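Local coordinates for sialidase B (Streptococcus pneumoniae serotype 4, PDB 4XJW), which releases terminal sialic acid from oligosaccharides, glycoproteins and glycolipids by cleaving alpha-2,3, alpha-2,6 and alpha-2,8 linkages, and works as an intramolecular trans-sialidase, at residues A240-D245 / K249-P254; L193-G198 / S221-R226; L12-I17 / K42-Q47; S94-G97 / A103-N106; L476-S481 / E535-V540. The protein carries 1 engineered substitution. All blocks are in the same frame, centred on the assembly; numbering follows the deposited sequence.

Interaction 1. Residues A240-D245 / K249-P254; sequences ATSYSD and KTWSEP
Thr241 meets Pro254 through its backbone: its carbonyl O receives a CA-H...O contact from Pro254 CA at 3.1 Å, next to the backbone bonding of Thr241 with Ile255. At Ser242 the hydroxyl swings opposite the backbone N (chi1 173°), and OG gives its proton to Ser252 O at 2.7 Å. Tyr243 uses both backbone N and O on Ser252. Its N reaches Ser252 OG at 3.0 Å, almost straight at 170°, while its O accepts from Ser252 N at 2.9 Å. A hydroxyl thus stands in for a strand carbonyl, and serine is small enough for OG to sit over the middle of the Tyr243 ring while CB adds a CH-pi contact, 3.8 Å from the centroid. This is an Asp-box hairpin of the sialidase propeller, running Ser-x-Asp-x-Gly-x-Thr-Trp from Ser244 to Trp251. Ser244 sets its CB squarely over the six-membered ring of Trp251, 3.5 Å from the centroid and 6° off the normal; its OG, 2.8 Å from Thr250 O, also accepts from Gly248 N. Trp251 NE1 is held by Gly248 O. At Asp245 a water links the backbone N to Thr250 OG1, also bonded to Asp246, and the carboxylate turns to Arg218.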
# COMPACT_ATOMS: atom_id res chain seq x y z
N ALA A 240 8.89 -1.62 6.63
CA ALA A 240 9.63 -2.81 6.20
C ALA A 240 10.38 -2.50 4.91
O ALA A 240 10.01 -1.58 4.17
CB ALA A 240 8.68 -4.00 6.00
N THR A 241 11.43 -3.27 4.66
CA THR A 241 12.23 -3.10 3.44
C THR A 241 12.57 -4.44 2.80
O THR A 241 12.62 -5.47 3.48
CB THR A 241 13.55 -2.30 3.67
OG1 THR A 241 14.39 -2.99 4.60
CG2 THR A 241 13.30 -0.92 4.24
N SER A 242 12.82 -4.39 1.49
CA SER A 242 13.28 -5.53 0.70
C SER A 242 14.14 -4.99 -0.45
O SER A 242 13.95 -3.86 -0.89
CB SER A 242 12.08 -6.31 0.17
OG SER A 242 12.47 -7.34 -0.73
N TYR A 243 15.10 -5.77 -0.93
CA TYR A 243 15.94 -5.30 -2.05
C TYR A 243 16.06 -6.38 -3.12
O TYR A 243 15.84 -7.58 -2.86
CB TYR A 243 17.35 -4.86 -1.57
CG TYR A 243 18.04 -5.92 -0.74
CD1 TYR A 243 18.72 -6.96 -1.34
CD2 TYR A 243 17.92 -5.90 0.65
CE1 TYR A 243 19.32 -7.96 -0.57
CE2 TYR A 243 18.50 -6.88 1.42
CZ TYR A 243 19.19 -7.91 0.81
OH TYR A 243 19.77 -8.88 1.59
N SER A 244 16.40 -5.95 -4.33
CA SER A 244 16.63 -6.85 -5.43
C SER A 244 18.02 -6.59 -6.00
O SER A 244 18.39 -5.43 -6.22
CB SER A 244 15.57 -6.65 -6.52
OG SER A 244 15.96 -7.37 -7.68
N ASP A 245 18.78 -7.66 -6.24
CA ASP A 245 20.11 -7.54 -6.85
C ASP A 245 20.13 -7.94 -8.31
O ASP A 245 21.20 -7.96 -8.94
CB ASP A 245 21.15 -8.35 -6.06
CG ASP A 245 21.47 -7.72 -4.73
OD1 ASP A 245 21.50 -6.47 -4.69
OD2 ASP A 245 21.67 -8.45 -3.74
N LYS A 249 14.02 -8.84 -10.61
CA LYS A 249 13.49 -10.17 -10.89
C LYS A 249 13.14 -10.94 -9.61
O LYS A 249 12.12 -11.64 -9.57
CB LYS A 249 14.46 -10.98 -11.76
CG LYS A 249 14.44 -10.56 -13.23
CD LYS A 249 15.52 -11.27 -14.05
CE LYS A 249 16.82 -10.49 -14.03
NZ LYS A 249 18.02 -11.33 -14.27
N THR A 250 13.98 -10.81 -8.59
CA THR A 250 13.75 -11.45 -7.30
C THR A 250 14.05 -10.48 -6.17
O THR A 250 14.86 -9.57 -6.33
CB THR A 250 14.60 -12.74 -7.07
OG1 THR A 250 15.99 -12.38 -7.05
CG2 THR A 250 14.33 -13.78 -8.16
N TRP A 251 13.37 -10.69 -5.05
CA TRP A 251 13.41 -9.78 -3.91
C TRP A 251 13.72 -10.53 -2.63
O TRP A 251 13.31 -11.68 -2.44
CB TRP A 251 12.06 -9.04 -3.81
CG TRP A 251 11.85 -8.13 -4.99
CD1 TRP A 251 11.36 -8.47 -6.23
CD2 TRP A 251 12.21 -6.74 -5.07
NE1 TRP A 251 11.38 -7.37 -7.06
CE2 TRP A 251 11.90 -6.30 -6.38
CE3 TRP A 251 12.78 -5.84 -4.17
CZ2 TRP A 251 12.11 -4.97 -6.79
CZ3 TRP A 251 13.00 -4.52 -4.58
CH2 TRP A 251 12.66 -4.11 -5.89
N SER A 252 14.43 -9.87 -1.73
CA SER A 252 14.80 -10.46 -0.45
C SER A 252 13.63 -10.58 0.51
O SER A 252 12.67 -9.81 0.43
CB SER A 252 15.91 -9.64 0.22
OG SER A 252 15.43 -8.33 0.55
N GLU A 253 13.72 -11.52 1.45
CA GLU A 253 12.69 -11.60 2.49
C GLU A 253 12.75 -10.29 3.27
O GLU A 253 13.82 -9.82 3.63
CB GLU A 253 12.94 -12.79 3.43
CG GLU A 253 11.75 -13.10 4.36
CD GLU A 253 10.47 -13.53 3.62
OE1 GLU A 253 10.57 -13.93 2.44
OE2 GLU A 253 9.36 -13.48 4.21
N PRO A 254 11.59 -9.66 3.50
CA PRO A 254 11.59 -8.35 4.15
C PRO A 254 12.18 -8.34 5.57
O PRO A 254 12.15 -9.35 6.29
CB PRO A 254 10.11 -8.01 4.24
CG PRO A 254 9.48 -8.74 3.09
CD PRO A 254 10.24 -10.06 3.06
O HOH W 1 17.77 -10.25 -5.99

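Interaction 2. Residues L193-G198 / S221-R226; sequences LIFQSG and SSIDAR. With DMS (dimethyl sulfoxide), chain C.
The CA atoms of Phe195 and Ile223 stand 8.2 Å apart, too far for backbone bonding between loop 193-198 and strand 221-226, so the Phe195 side chain bridges the gap. Ile223 carries the contact through its CG2 methyl, which sits over the middle of the Phe195 ring, 3.4 Å from the centroid and 3° off the normal, a CH-pi contact of nearly ideal aim. With CG1 opposite the backbone N (chi1 -164°), the shorter branch is the one left facing the ring, and a beta-branched residue suits a strand position that must fill space close to the main chain. Ile194 CG2 covers the other face of Phe195, offset toward its rim, so the aromatic is clamped between two isoleucines. At the ring edge Ser221 OG comes within 3.3 Å of Phe195 CE2, while the hydroxyl itself bonds to Thr210 O.

Arg226 grips Asp224 side-on in a salt bridge within the strand: NE at 3.0 Å and NH2 at 2.8 Å both reach the single oxygen OD2, NE on its anti lone pair. NH2 also bonds the oxygen of a dimethyl sulfoxide molecule, probably from the crystallisation liquor, and NH1 forms a salt bridge with Asp232, probably the proton acceptor of the active site. Ile223 lies about 6 Å, side chain to side chain, from Arg207, which probably binds substrate. Strand 219-226 lies between strands 205-213 and 237-244 in a four-stranded antiparallel blade of the sialidase propeller; strand 286-294 packs against Ser222, Asp224 and Arg226, while Phe195 meets the side carrying Ser221 and Ile223.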
# COMPACT_ATOMS: atom_id res chain seq x y z
N LEU A 193 4.93 -9.92 -6.50
CA LEU A 193 4.81 -9.39 -5.15
C LEU A 193 6.18 -9.28 -4.51
O LEU A 193 7.00 -10.21 -4.60
CB LEU A 193 3.87 -10.25 -4.29
CG LEU A 193 2.42 -10.40 -4.77
CD1 LEU A 193 1.64 -11.31 -3.82
CD2 LEU A 193 1.78 -9.02 -4.88
N ILE A 194 6.44 -8.14 -3.87
CA ILE A 194 7.62 -7.95 -3.05
C ILE A 194 7.26 -8.21 -1.58
O ILE A 194 7.87 -9.06 -0.92
CB ILE A 194 8.20 -6.53 -3.21
CG1 ILE A 194 8.55 -6.27 -4.68
CG2 ILE A 194 9.44 -6.36 -2.34
CD1 ILE A 194 9.07 -4.89 -4.96
N PHE A 195 6.29 -7.47 -1.07
CA PHE A 195 5.73 -7.68 0.26
C PHE A 195 4.41 -8.40 0.10
O PHE A 195 3.65 -8.11 -0.83
CB PHE A 195 5.52 -6.32 0.93
CG PHE A 195 6.76 -5.47 0.98
CD1 PHE A 195 7.72 -5.68 1.97
CD2 PHE A 195 6.99 -4.49 0.02
CE1 PHE A 195 8.89 -4.92 2.02
CE2 PHE A 195 8.16 -3.71 0.06
CZ PHE A 195 9.10 -3.91 1.06
N GLN A 196 4.12 -9.36 0.97
CA GLN A 196 2.87 -10.09 0.81
C GLN A 196 2.40 -10.69 2.12
O GLN A 196 3.20 -10.91 3.02
CB GLN A 196 3.01 -11.19 -0.24
CG GLN A 196 4.07 -12.24 0.10
CD GLN A 196 4.69 -12.85 -1.15
OE1 GLN A 196 4.05 -13.62 -1.85
NE2 GLN A 196 5.94 -12.49 -1.43
N SER A 197 1.10 -10.93 2.24
CA SER A 197 0.53 -11.54 3.44
C SER A 197 1.21 -12.84 3.82
O SER A 197 1.39 -13.73 2.98
CB SER A 197 -0.95 -11.80 3.24
OG SER A 197 -1.65 -10.60 3.01
N GLY A 198 1.60 -12.97 5.08
CA GLY A 198 2.20 -14.20 5.56
C GLY A 198 3.71 -14.23 5.47
O GLY A 198 4.36 -15.21 5.85
N SER A 221 13.37 -1.21 -1.72
CA SER A 221 11.98 -0.80 -1.55
C SER A 221 11.64 -0.72 -0.08
O SER A 221 12.04 -1.58 0.69
CB SER A 221 11.04 -1.80 -2.25
OG SER A 221 9.66 -1.52 -1.98
N SER A 222 10.91 0.32 0.30
CA SER A 222 10.31 0.36 1.64
C SER A 222 8.79 0.45 1.55
O SER A 222 8.24 0.73 0.48
CB SER A 222 10.88 1.49 2.51
OG SER A 222 10.59 2.77 1.99
N ILE A 223 8.13 0.18 2.68
CA ILE A 223 6.68 0.05 2.70
C ILE A 223 6.18 0.20 4.13
O ILE A 223 6.92 -0.05 5.08
CB ILE A 223 6.25 -1.33 2.12
CG1 ILE A 223 4.77 -1.36 1.77
CG2 ILE A 223 6.50 -2.46 3.10
CD1 ILE A 223 4.50 -1.45 0.34
N ASP A 224 4.93 0.64 4.27
CA ASP A 224 4.20 0.52 5.52
C ASP A 224 3.67 -0.91 5.61
O ASP A 224 2.90 -1.33 4.75
CB ASP A 224 2.96 1.42 5.52
CG ASP A 224 3.25 2.89 5.82
OD1 ASP A 224 4.35 3.41 5.57
OD2 ASP A 224 2.29 3.55 6.27
N ALA A 225 4.10 -1.64 6.64
CA ALA A 225 3.55 -2.94 6.98
C ALA A 225 2.41 -2.61 7.95
O ALA A 225 2.67 -2.23 9.10
CB ALA A 225 4.61 -3.81 7.64
N ARG A 226 1.17 -2.70 7.48
CA ARG A 226 0.04 -2.22 8.27
C ARG A 226 -0.72 -3.40 8.87
O ARG A 226 -1.20 -4.29 8.15
CB ARG A 226 -0.86 -1.32 7.41
CG ARG A 226 -0.15 -0.07 6.88
CD ARG A 226 -1.12 1.06 6.60
NE ARG A 226 -0.42 2.29 6.24
CZ ARG A 226 -1.03 3.43 5.92
NH1 ARG A 226 -2.35 3.49 5.91
NH2 ARG A 226 -0.30 4.49 5.61
S DMS C . -0.69 8.37 3.59
O DMS C . -0.16 7.40 4.61
C1 DMS C . -2.21 7.67 2.89
C2 DMS C . -1.43 9.74 4.51

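Interaction 3. Residues L12-I17 / K42-Q47; sequences LNNKSI and KPNSLQ
Asn14 and Asn44 meet amide to amide, reaching from opposite directions with the two planes 28° apart. In both, CG lies opposite the carbonyl carbon (chi1 -63° and -62°), which sends each carboxamide out across the gap between backbones 9.0 Å apart at their CA atoms. Asn44 ND2 donates to Asn14 OD1 at 2.7 Å and lies in the plane of that carbonyl, but the bond is somewhat bent and OD1 is tilted from the Asn44 amide plane. The remaining ends of the amides are joined by a water, which accepts from Asn14 ND2 at 3.1 Å and donates to Asn44 OD1 at 2.6 Å, closing a ring. The domain is a lectin-like, concanavalin-type beta-sandwich, and this surface bond links the turn after strand 5-13, in one sheet, with the loop that leads into strand 46-53, in the other. Asn14 has left-handed backbone angles, a conformation asparagine accepts readily. A second bond from Asn44 ND2, to Leu162 O, fixes the rotation of its amide. Its own backbone N is bonded at 2.9 Å to Gln47 OE1, from well above the carbonyl plane, and that oxygen also accepts from Lys164 N.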
# COMPACT_ATOMS: atom_id res chain seq x y z
N LEU A 12 -16.54 -14.72 -25.43
CA LEU A 12 -17.75 -14.23 -24.78
C LEU A 12 -18.10 -12.88 -25.40
O LEU A 12 -17.51 -11.85 -25.05
CB LEU A 12 -17.54 -14.11 -23.27
CG LEU A 12 -16.96 -15.35 -22.57
CD1 LEU A 12 -16.80 -15.10 -21.09
CD2 LEU A 12 -17.83 -16.58 -22.80
N ASN A 13 -19.03 -12.88 -26.34
CA ASN A 13 -19.45 -11.65 -26.98
C ASN A 13 -20.92 -11.36 -26.72
O ASN A 13 -21.74 -11.45 -27.63
CB ASN A 13 -19.17 -11.69 -28.49
CG ASN A 13 -17.69 -11.79 -28.80
OD1 ASN A 13 -16.92 -10.86 -28.54
ND2 ASN A 13 -17.28 -12.91 -29.37
N ASN A 14 -21.22 -11.01 -25.47
CA ASN A 14 -22.59 -10.77 -25.03
C ASN A 14 -23.58 -11.82 -25.52
O ASN A 14 -24.64 -11.50 -26.06
CB ASN A 14 -23.04 -9.35 -25.39
CG ASN A 14 -22.21 -8.29 -24.68
OD1 ASN A 14 -22.30 -8.13 -23.46
ND2 ASN A 14 -21.38 -7.58 -25.44
N LYS A 15 -23.19 -13.08 -25.35
CA LYS A 15 -24.01 -14.21 -25.75
C LYS A 15 -23.58 -15.45 -25.00
O LYS A 15 -22.43 -15.88 -25.12
CB LYS A 15 -23.91 -14.43 -27.26
CG LYS A 15 -24.67 -15.65 -27.76
CD LYS A 15 -24.52 -15.78 -29.27
CE LYS A 15 -25.41 -16.87 -29.82
NZ LYS A 15 -25.44 -16.80 -31.31
N SER A 16 -24.50 -16.03 -24.24
CA SER A 16 -24.19 -17.20 -23.42
C SER A 16 -23.77 -18.38 -24.28
O SER A 16 -24.21 -18.54 -25.42
CB SER A 16 -25.41 -17.59 -22.57
OG SER A 16 -26.47 -18.02 -23.38
N ILE A 17 -22.89 -19.21 -23.72
CA ILE A 17 -22.49 -20.46 -24.33
C ILE A 17 -22.92 -21.59 -23.40
O ILE A 17 -22.54 -21.60 -22.23
CB ILE A 17 -20.97 -20.49 -24.56
CG1 ILE A 17 -20.56 -19.40 -25.54
CG2 ILE A 17 -20.52 -21.87 -25.04
CD1 ILE A 17 -19.08 -19.10 -25.58
N LYS A 42 -12.42 -5.27 -21.86
CA LYS A 42 -13.55 -4.37 -22.03
C LYS A 42 -14.81 -4.95 -21.39
O LYS A 42 -15.83 -5.14 -22.06
CB LYS A 42 -13.82 -4.10 -23.52
CG LYS A 42 -12.59 -3.69 -24.31
CD LYS A 42 -12.97 -3.03 -25.62
CE LYS A 42 -11.78 -2.93 -26.57
NZ LYS A 42 -12.23 -2.75 -27.98
N PRO A 43 -14.75 -5.22 -20.07
CA PRO A 43 -15.89 -5.89 -19.42
C PRO A 43 -17.12 -5.00 -19.31
O PRO A 43 -17.01 -3.78 -19.25
CB PRO A 43 -15.36 -6.15 -18.01
CG PRO A 43 -14.37 -5.03 -17.78
CD PRO A 43 -13.68 -4.89 -19.11
N ASN A 44 -18.30 -5.63 -19.27
CA ASN A 44 -19.52 -4.91 -18.93
C ASN A 44 -19.49 -4.58 -17.44
O ASN A 44 -18.64 -5.11 -16.72
CB ASN A 44 -20.75 -5.76 -19.29
CG ASN A 44 -20.84 -6.07 -20.78
OD1 ASN A 44 -20.59 -5.21 -21.62
ND2 ASN A 44 -21.18 -7.31 -21.11
N SER A 45 -20.40 -3.73 -16.96
CA SER A 45 -20.34 -3.28 -15.56
C SER A 45 -20.45 -4.44 -14.56
O SER A 45 -19.75 -4.45 -13.54
CB SER A 45 -21.39 -2.20 -15.27
OG SER A 45 -22.69 -2.68 -15.53
N LEU A 46 -21.30 -5.41 -14.87
CA LEU A 46 -21.45 -6.64 -14.09
C LEU A 46 -21.68 -7.79 -15.06
O LEU A 46 -22.60 -7.73 -15.88
CB LEU A 46 -22.64 -6.54 -13.12
CG LEU A 46 -23.02 -7.85 -12.42
CD1 LEU A 46 -21.92 -8.32 -11.48
CD2 LEU A 46 -24.33 -7.74 -11.66
N GLN A 47 -20.85 -8.82 -14.97
CA GLN A 47 -20.96 -9.95 -15.89
C GLN A 47 -20.58 -11.27 -15.24
O GLN A 47 -19.63 -11.33 -14.45
CB GLN A 47 -20.13 -9.72 -17.15
CG GLN A 47 -18.64 -9.45 -16.91
CD GLN A 47 -17.90 -9.12 -18.20
OE1 GLN A 47 -18.47 -8.52 -19.12
NE2 GLN A 47 -16.64 -9.53 -18.28
O HOH W 2 -19.78 -5.29 -24.10

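Interaction 4. Residues S94-G97 / A103-N106; sequences SLWG and AVEN
Asn106 closes on Trp96 with both ends of its amide, and this is the tight part of the contact. Its OD1 accepts from Trp96 N at 3.0 Å, while its ND2 donates to Trp96 O at 3.0 Å, with that oxygen in the amide plane. A carboxamide suits the place because it offers an acceptor and a donor side by side, copying a peptide group and satisfying a buried stretch of main chain; Asn124 ND2, bonding OD1, helps fix its rotation. Val104 CG1 packs 3.7 Å from Trp96 CB, the Leu95 side chain crosses that of Asn106 at about a right angle, and Gly97 O takes a straight bond from Val104 N at 2.9 Å, from above the carbonyl plane. The looser side holds a water within bonding distance of Gly97 O and Val104 O, and partly exposed Ala103, whose CA adds a CA-H...O contact to Gly97 O. Trp96 NE1 hydrogen-bonds Gln648 OE1, Lys632 makes a cation-pi contact with the indole, and Phe191 meets it nearly parallel; with Gly97 N bonded to Asp607, this is consistent with a junction between the N-terminal lectin-like domain and the propeller. Segment 94-97 leads into strand 98-99, which pairs antiparallel with strand 102-113, bordered by strand 32-39.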
# COMPACT_ATOMS: atom_id res chain seq x y z
N SER A 94 -9.58 -7.28 -7.63
CA SER A 94 -8.99 -8.62 -7.69
C SER A 94 -8.37 -9.00 -9.05
O SER A 94 -7.72 -10.04 -9.15
CB SER A 94 -10.02 -9.66 -7.27
OG SER A 94 -10.38 -9.50 -5.91
N LEU A 95 -8.59 -8.18 -10.08
CA LEU A 95 -8.28 -8.57 -11.46
C LEU A 95 -7.31 -7.64 -12.17
O LEU A 95 -7.16 -6.48 -11.80
CB LEU A 95 -9.57 -8.58 -12.30
CG LEU A 95 -10.66 -9.57 -11.89
CD1 LEU A 95 -11.91 -9.36 -12.73
CD2 LEU A 95 -10.17 -10.99 -12.06
N TRP A 96 -6.67 -8.16 -13.20
CA TRP A 96 -5.96 -7.33 -14.17
C TRP A 96 -6.74 -7.27 -15.47
O TRP A 96 -7.51 -8.19 -15.79
CB TRP A 96 -4.57 -7.92 -14.44
CG TRP A 96 -3.52 -7.38 -13.51
CD1 TRP A 96 -3.27 -7.79 -12.22
CD2 TRP A 96 -2.60 -6.32 -13.79
NE1 TRP A 96 -2.23 -7.04 -11.69
CE2 TRP A 96 -1.81 -6.13 -12.63
CE3 TRP A 96 -2.37 -5.50 -14.89
CZ2 TRP A 96 -0.80 -5.16 -12.55
CZ3 TRP A 96 -1.36 -4.54 -14.82
CH2 TRP A 96 -0.59 -4.38 -13.66
N GLY A 97 -6.56 -6.19 -16.22
CA GLY A 97 -7.25 -6.01 -17.49
C GLY A 97 -6.31 -6.09 -18.68
O GLY A 97 -6.42 -7.00 -19.52
N ALA A 103 -4.42 -7.80 -23.56
CA ALA A 103 -5.27 -8.32 -22.49
C ALA A 103 -4.51 -9.34 -21.63
O ALA A 103 -3.82 -10.21 -22.16
CB ALA A 103 -6.54 -8.94 -23.06
N VAL A 104 -4.66 -9.21 -20.31
CA VAL A 104 -4.02 -10.11 -19.36
C VAL A 104 -4.81 -11.39 -19.18
O VAL A 104 -6.04 -11.35 -19.06
CB VAL A 104 -3.85 -9.43 -17.99
CG1 VAL A 104 -3.47 -10.45 -16.89
CG2 VAL A 104 -2.82 -8.31 -18.07
N GLU A 105 -4.12 -12.52 -19.17
CA GLU A 105 -4.76 -13.78 -18.84
C GLU A 105 -4.80 -13.93 -17.34
O GLU A 105 -3.79 -14.26 -16.72
CB GLU A 105 -4.03 -14.96 -19.47
CG GLU A 105 -4.63 -16.30 -19.04
CD GLU A 105 -4.17 -17.46 -19.91
OE1 GLU A 105 -3.39 -18.29 -19.41
OE2 GLU A 105 -4.61 -17.53 -21.08
N ASN A 106 -5.96 -13.67 -16.75
CA ASN A 106 -6.15 -13.89 -15.32
C ASN A 106 -6.36 -15.36 -15.03
O ASN A 106 -7.01 -16.06 -15.81
CB ASN A 106 -7.37 -13.14 -14.80
CG ASN A 106 -7.25 -11.65 -14.97
OD1 ASN A 106 -6.60 -10.97 -14.16
ND2 ASN A 106 -7.87 -11.12 -16.01
O HOH W 3 -7.89 -9.35 -18.99

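Interaction 5. Residues L476-S481 / E535-V540; sequences LTYLIS and ETWSKV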
# COMPACT_ATOMS: atom_id res chain seq x y z
N LEU A 476 5.45 23.64 1.57
CA LEU A 476 6.36 22.50 1.52
C LEU A 476 7.56 22.86 2.38
O LEU A 476 8.02 24.00 2.38
CB LEU A 476 6.81 22.21 0.09
CG LEU A 476 5.74 21.78 -0.91
CD1 LEU A 476 6.35 21.40 -2.24
CD2 LEU A 476 4.94 20.61 -0.34
N THR A 477 8.05 21.90 3.14
CA THR A 477 9.20 22.15 3.98
C THR A 477 10.28 21.15 3.59
O THR A 477 10.23 19.98 3.99
CB THR A 477 8.88 22.04 5.48
OG1 THR A 477 7.68 22.77 5.79
CG2 THR A 477 10.03 22.60 6.31
N TYR A 478 11.24 21.62 2.80
CA TYR A 478 12.35 20.75 2.40
C TYR A 478 13.37 20.61 3.52
O TYR A 478 13.83 21.61 4.09
CB TYR A 478 13.01 21.29 1.13
CG TYR A 478 12.06 21.40 -0.05
CD1 TYR A 478 11.33 22.57 -0.29
CD2 TYR A 478 11.91 20.35 -0.95
CE1 TYR A 478 10.46 22.67 -1.38
CE2 TYR A 478 11.06 20.44 -2.03
CZ TYR A 478 10.34 21.60 -2.25
OH TYR A 478 9.51 21.67 -3.34
N LEU A 479 13.71 19.38 3.85
CA LEU A 479 14.73 19.13 4.86
C LEU A 479 16.05 18.82 4.16
O LEU A 479 16.14 17.87 3.37
CB LEU A 479 14.31 17.99 5.79
CG LEU A 479 12.92 18.16 6.42
CD1 LEU A 479 12.67 17.07 7.43
CD2 LEU A 479 12.79 19.54 7.06
N ILE A 480 17.06 19.64 4.43
CA ILE A 480 18.33 19.57 3.73
C ILE A 480 19.45 19.19 4.68
O ILE A 480 19.57 19.77 5.76
CB ILE A 480 18.64 20.91 3.06
CG1 ILE A 480 17.53 21.30 2.08
CG2 ILE A 480 19.97 20.86 2.30
CD1 ILE A 480 17.73 22.67 1.44
N SER A 481 20.27 18.22 4.26
CA SER A 481 21.50 17.87 4.98
C SER A 481 22.68 17.80 4.03
O SER A 481 22.59 17.18 2.96
CB SER A 481 21.37 16.52 5.71
OG SER A 481 22.63 16.15 6.28
N GLU A 535 17.93 25.76 -1.96
CA GLU A 535 17.94 26.89 -1.04
C GLU A 535 16.67 27.71 -1.13
O GLU A 535 16.08 28.09 -0.12
CB GLU A 535 19.13 27.81 -1.30
CG GLU A 535 20.49 27.18 -0.98
CD GLU A 535 20.68 26.97 0.51
OE1 GLU A 535 20.44 27.93 1.28
OE2 GLU A 535 21.04 25.86 0.92
N THR A 536 16.26 27.99 -2.36
CA THR A 536 15.09 28.82 -2.62
C THR A 536 14.19 28.21 -3.69
O THR A 536 14.65 27.41 -4.51
CB THR A 536 15.48 30.28 -3.02
OG1 THR A 536 16.12 30.28 -4.30
CG2 THR A 536 16.39 30.92 -1.99
N TRP A 537 12.92 28.62 -3.70
CA TRP A 537 11.90 28.00 -4.55
C TRP A 537 11.02 29.00 -5.28
O TRP A 537 10.70 30.08 -4.77
CB TRP A 537 11.02 27.05 -3.72
CG TRP A 537 11.85 25.94 -3.19
CD1 TRP A 537 12.54 25.93 -2.03
CD2 TRP A 537 12.13 24.70 -3.85
NE1 TRP A 537 13.26 24.74 -1.91
CE2 TRP A 537 13.00 23.96 -3.02
CE3 TRP A 537 11.71 24.13 -5.06
CZ2 TRP A 537 13.46 22.69 -3.35
CZ3 TRP A 537 12.17 22.85 -5.39
CH2 TRP A 537 13.04 22.15 -4.54
N SER A 538 10.61 28.62 -6.48
CA SER A 538 9.78 29.47 -7.32
C SER A 538 8.32 29.47 -6.91
O SER A 538 7.89 28.70 -6.03
CB SER A 538 9.85 28.97 -8.76
OG SER A 538 9.09 27.78 -8.88
N LYS A 539 7.53 30.33 -7.54
CA LYS A 539 6.09 30.24 -7.41
C LYS A 539 5.59 28.90 -7.97
O LYS A 539 6.33 28.16 -8.64
CB LYS A 539 5.39 31.41 -8.11
CG LYS A 539 5.85 32.78 -7.66
CD LYS A 539 5.79 32.94 -6.15
CE LYS A 539 5.43 34.36 -5.79
NZ LYS A 539 6.08 35.31 -6.73
N VAL A 540 4.33 28.62 -7.68
CA VAL A 540 3.69 27.36 -8.05
C VAL A 540 3.02 27.45 -9.41
O VAL A 540 2.34 28.44 -9.71
CB VAL A 540 2.67 26.95 -6.99
CG1 VAL A 540 1.87 25.73 -7.41
CG2 VAL A 540 3.35 26.74 -5.64
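Trp537 and Tyr478, the two residues with most surface covered here, lie flat on each other in an offset stack. The tyrosine ring and the six-membered ring of the indole are 3.9 Å apart at their centroids, with planes at 6°. The closest carbons are Tyr478 CE1 and Trp537 CE2 at 3.3 Å. The overlap covers the benzo ring and the NE1 side of the indole, from Tyr478 CD1 over Trp537 NE1 to Tyr478 OH, which lies 3.6 Å from Trp537 CZ3. Each side chain has CG opposite its carbonyl carbon (chi1 -59° and -63°), directing its ring off the backbone into the space between the segments; the two come from opposite directions and meet face to face, offset. Trp537 is the closing tryptophan of the fourth Asp-box, whereas Tyr478 sits on strand 475-481; the stack therefore joins two neighbouring sheets of the sialidase propeller, and Met528 touches both rings. Large flat residues suit such a seam because they fill it without needing polar partners on their faces, while Tyr478 OH at the rim bonds Thr516 OG1. Trp537 also packs on Ser491 and Ala493 of strand 489-494.

From the N terminus, interaction 3 comes first, joining the turn after strand 5-13 to the loop before strand 46-53 and so the two sheets of the lectin-like domain. Interaction 4, in the same domain with its centre about 15 Å away, closes the short hairpin of strands 98-99 and 102-113. In the propeller, interaction 2 lays the incoming loop 193-198 against strand 219-226, and interaction 1 then closes the Asp-box turn after strand 237-244. These two touch, through strand pairing at Ser221 and Ser242 and packing of Ile194 on Trp251. Interaction 5 joins segments with 53 residues between them and bridges neighbouring sheets. All five follow in series; none nest or cross.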